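PDB 4B9W: tudor domain-containing protein 1 from Mus musculus, which acts as a scaffold in the germline piRNA pathway, its Tudor domains binding arginine-methylated Piwi proteins to repress transposable elements during spermatogenesis. Local coordinates for residues 60-64 / 113-117. Sequence-based numbering, arbitrary orientation.
Sequences PPNGF and QLQAI
Asn62 and Phe64 lie against the short strand 114-116, the last strand of the five-stranded antiparallel Tudor barrel in this extended Tudor domain. The irregular segment 60-64, on its way from helix 41-57 to the first barrel strand, 71-76, thus packs against a strand that itself pairs with 71-76. Asn62 and Gln115 supply the polar half of the contact. Their side chains cross at about a right angle, yet the two terminal amides are turned only 25° apart. Asn62 ND2 donates to Gln115 OE1 at 3.2 Å in a bent bond, with an N-H...O angle of 137° and the donor slightly tilted from the carbonyl plane. Gln115 runs extended beyond CG, which carries its amide past the strand to reach both this donor and, through NE2, the carbonyl of Cys56 at the end of helix 41-57. The same amide has Pro61 beside it, Pro61 CB lying 4.0 Å from Gln115 CD. A leucine at Gln115 would probably leave Asn62 ND2 and the Cys56 carbonyl without this amide partner and set the Asn62 amide free to turn. The apolar half belongs to Phe64. Its ring lies across the strand, with CD2 on the side of Leu114 and CD1 on the side of Ala116, and meets both obliquely; a first torsion of 175° turns it away from the backbone N. Phe64 CD2 lies 3.9 Å from Leu114 CB, while Cys72 and Val87 of the barrel also touch this side chain. On the CD1 side of the ring, Ala116 CB is shared, sitting 4.1 Å from both Phe64 CD1 and Asn62 CB.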
ATOM      1  N   PRO A  60      28.203   1.102  19.991  1.00 52.25           N
ATOM      2  CA  PRO A  60      26.982   0.324  19.756  1.00 53.11           C
ATOM      3  C   PRO A  60      25.993   1.056  18.871  1.00 53.01           C
ATOM      4  O   PRO A  60      26.027   2.284  18.810  1.00 51.53           O
ATOM      5  CB  PRO A  60      26.398   0.158  21.159  1.00 54.38           C
ATOM      6  CG  PRO A  60      26.820   1.393  21.881  1.00 55.91           C
ATOM      7  CD  PRO A  60      28.133   1.834  21.272  1.00 54.73           C
ATOM      8  N   PRO A  61      25.109   0.306  18.192  1.00 53.87           N
ATOM      9  CA  PRO A  61      24.026   0.940  17.458  1.00 55.10           C
ATOM     10  C   PRO A  61      22.987   1.541  18.417  1.00 56.17           C
ATOM     11  O   PRO A  61      23.179   1.497  19.642  1.00 57.96           O
ATOM     12  CB  PRO A  61      23.435  -0.221  16.660  1.00 54.87           C
ATOM     13  CG  PRO A  61      23.674  -1.406  17.527  1.00 53.96           C
ATOM     14  CD  PRO A  61      25.022  -1.164  18.130  1.00 53.39           C
ATOM     15  N   ASN A  62      21.909   2.095  17.861  1.00 56.99           N
ATOM     16  CA  ASN A  62      20.838   2.711  18.658  1.00 57.07           C
ATOM     17  C   ASN A  62      19.686   1.774  19.032  1.00 55.56           C
ATOM     18  O   ASN A  62      19.241   0.960  18.215  1.00 56.81           O
ATOM     19  CB  ASN A  62      20.243   3.907  17.911  1.00 57.84           C
ATOM     20  CG  ASN A  62      21.220   5.047  17.770  1.00 58.83           C
ATOM     21  OD1 ASN A  62      21.028   6.124  18.344  1.00 61.90           O
ATOM     22  ND2 ASN A  62      22.281   4.820  17.008  1.00 59.75           N
ATOM     23  N   GLY A  63      19.201   1.907  20.268  1.00 52.93           N
ATOM     24  CA  GLY A  63      17.919   1.330  20.651  1.00 48.15           C
ATOM     25  C   GLY A  63      16.839   2.131  19.939  1.00 45.10           C
ATOM     26  O   GLY A  63      16.647   3.313  20.236  1.00 44.46           O
ATOM     27  N   PHE A  64      16.171   1.512  18.965  1.00 38.75           N
ATOM     28  CA  PHE A  64      15.073   2.170  18.260  1.00 32.85           C
ATOM     29  C   PHE A  64      13.734   1.510  18.599  1.00 30.38           C
ATOM     30  O   PHE A  64      13.616   0.294  18.539  1.00 30.52           O
ATOM     31  CB  PHE A  64      15.299   2.137  16.749  1.00 29.98           C
ATOM     32  CG  PHE A  64      14.149   2.698  15.957  1.00 27.12           C
ATOM     33  CD1 PHE A  64      13.839   4.037  16.028  1.00 25.54           C
ATOM     34  CD2 PHE A  64      13.353   1.878  15.183  1.00 25.86           C
ATOM     35  CE1 PHE A  64      12.772   4.557  15.323  1.00 25.34           C
ATOM     36  CE2 PHE A  64      12.290   2.391  14.467  1.00 25.26           C
ATOM     37  CZ  PHE A  64      11.996   3.732  14.540  1.00 25.26           C
ATOM     38  N   GLN A 113      18.380  -3.806  11.737  1.00 16.54           N
ATOM     39  CA  GLN A 113      18.539  -3.035  10.524  1.00 16.02           C
ATOM     40  C   GLN A 113      17.852  -1.653  10.651  1.00 16.04           C
ATOM     41  O   GLN A 113      17.688  -0.929   9.666  1.00 16.14           O
ATOM     42  CB  GLN A 113      18.004  -3.846   9.340  1.00 16.20           C
ATOM     43  CG  GLN A 113      18.843  -5.068   9.004  1.00 15.89           C
ATOM     44  CD  GLN A 113      18.284  -5.928   7.866  1.00 16.17           C
ATOM     45  OE1 GLN A 113      17.068  -6.064   7.690  1.00 15.97           O
ATOM     46  NE2 GLN A 113      19.183  -6.523   7.090  1.00 15.57           N
ATOM     47  N   LEU A 114      17.475  -1.301  11.881  1.00 15.30           N
ATOM     48  CA  LEU A 114      16.865  -0.031  12.209  1.00 15.44           C
ATOM     49  C   LEU A 114      17.706   0.669  13.279  1.00 15.61           C
ATOM     50  O   LEU A 114      18.216   0.028  14.182  1.00 15.25           O
ATOM     51  CB  LEU A 114      15.464  -0.254  12.766  1.00 15.54           C
ATOM     52  CG  LEU A 114      14.416  -0.800  11.804  1.00 15.43           C
ATOM     53  CD1 LEU A 114      13.132  -1.054  12.583  1.00 15.62           C
ATOM     54  CD2 LEU A 114      14.203   0.186  10.664  1.00 15.07           C
ATOM     55  N   GLN A 115      17.869   1.974  13.139  1.00 15.73           N
ATOM     56  CA  GLN A 115      18.484   2.804  14.156  1.00 16.69           C
ATOM     57  C   GLN A 115      17.665   4.088  14.285  1.00 17.16           C
ATOM     58  O   GLN A 115      17.109   4.598  13.292  1.00 16.34           O
ATOM     59  CB  GLN A 115      19.956   3.108  13.796  1.00 16.74           C
ATOM     60  CG  GLN A 115      20.835   1.859  13.798  1.00 17.14           C
ATOM     61  CD  GLN A 115      22.320   2.178  13.710  1.00 18.24           C
ATOM     62  OE1 GLN A 115      22.801   3.106  14.364  1.00 17.89           O
ATOM     63  NE2 GLN A 115      23.056   1.410  12.885  1.00 18.87           N
ATOM     64  N   ALA A 116      17.573   4.607  15.504  1.00 17.89           N
ATOM     65  CA  ALA A 116      16.953   5.922  15.723  1.00 18.24           C
ATOM     66  C   ALA A 116      17.632   6.982  14.832  1.00 17.72           C
ATOM     67  O   ALA A 116      18.830   6.897  14.581  1.00 17.21           O
ATOM     68  CB  ALA A 116      17.031   6.321  17.195  1.00 17.64           C
ATOM     69  N   ILE A 117      16.855   7.938  14.317  1.00 17.79           N
ATOM     70  CA  ILE A 117      17.418   9.060  13.561  1.00 17.90           C
ATOM     71  C   ILE A 117      17.513  10.288  14.484  1.00 18.79           C
ATOM     72  O   ILE A 117      16.785  10.381  15.481  1.00 18.74           O
ATOM     73  CB  ILE A 117      16.603   9.370  12.286  1.00 17.92           C
ATOM     74  CG1 ILE A 117      17.440  10.248  11.341  1.00 17.43           C
ATOM     75  CG2 ILE A 117      15.255  10.008  12.625  1.00 17.42           C
ATOM     76  CD1 ILE A 117      16.968  10.253   9.899  1.00 16.96           C
TER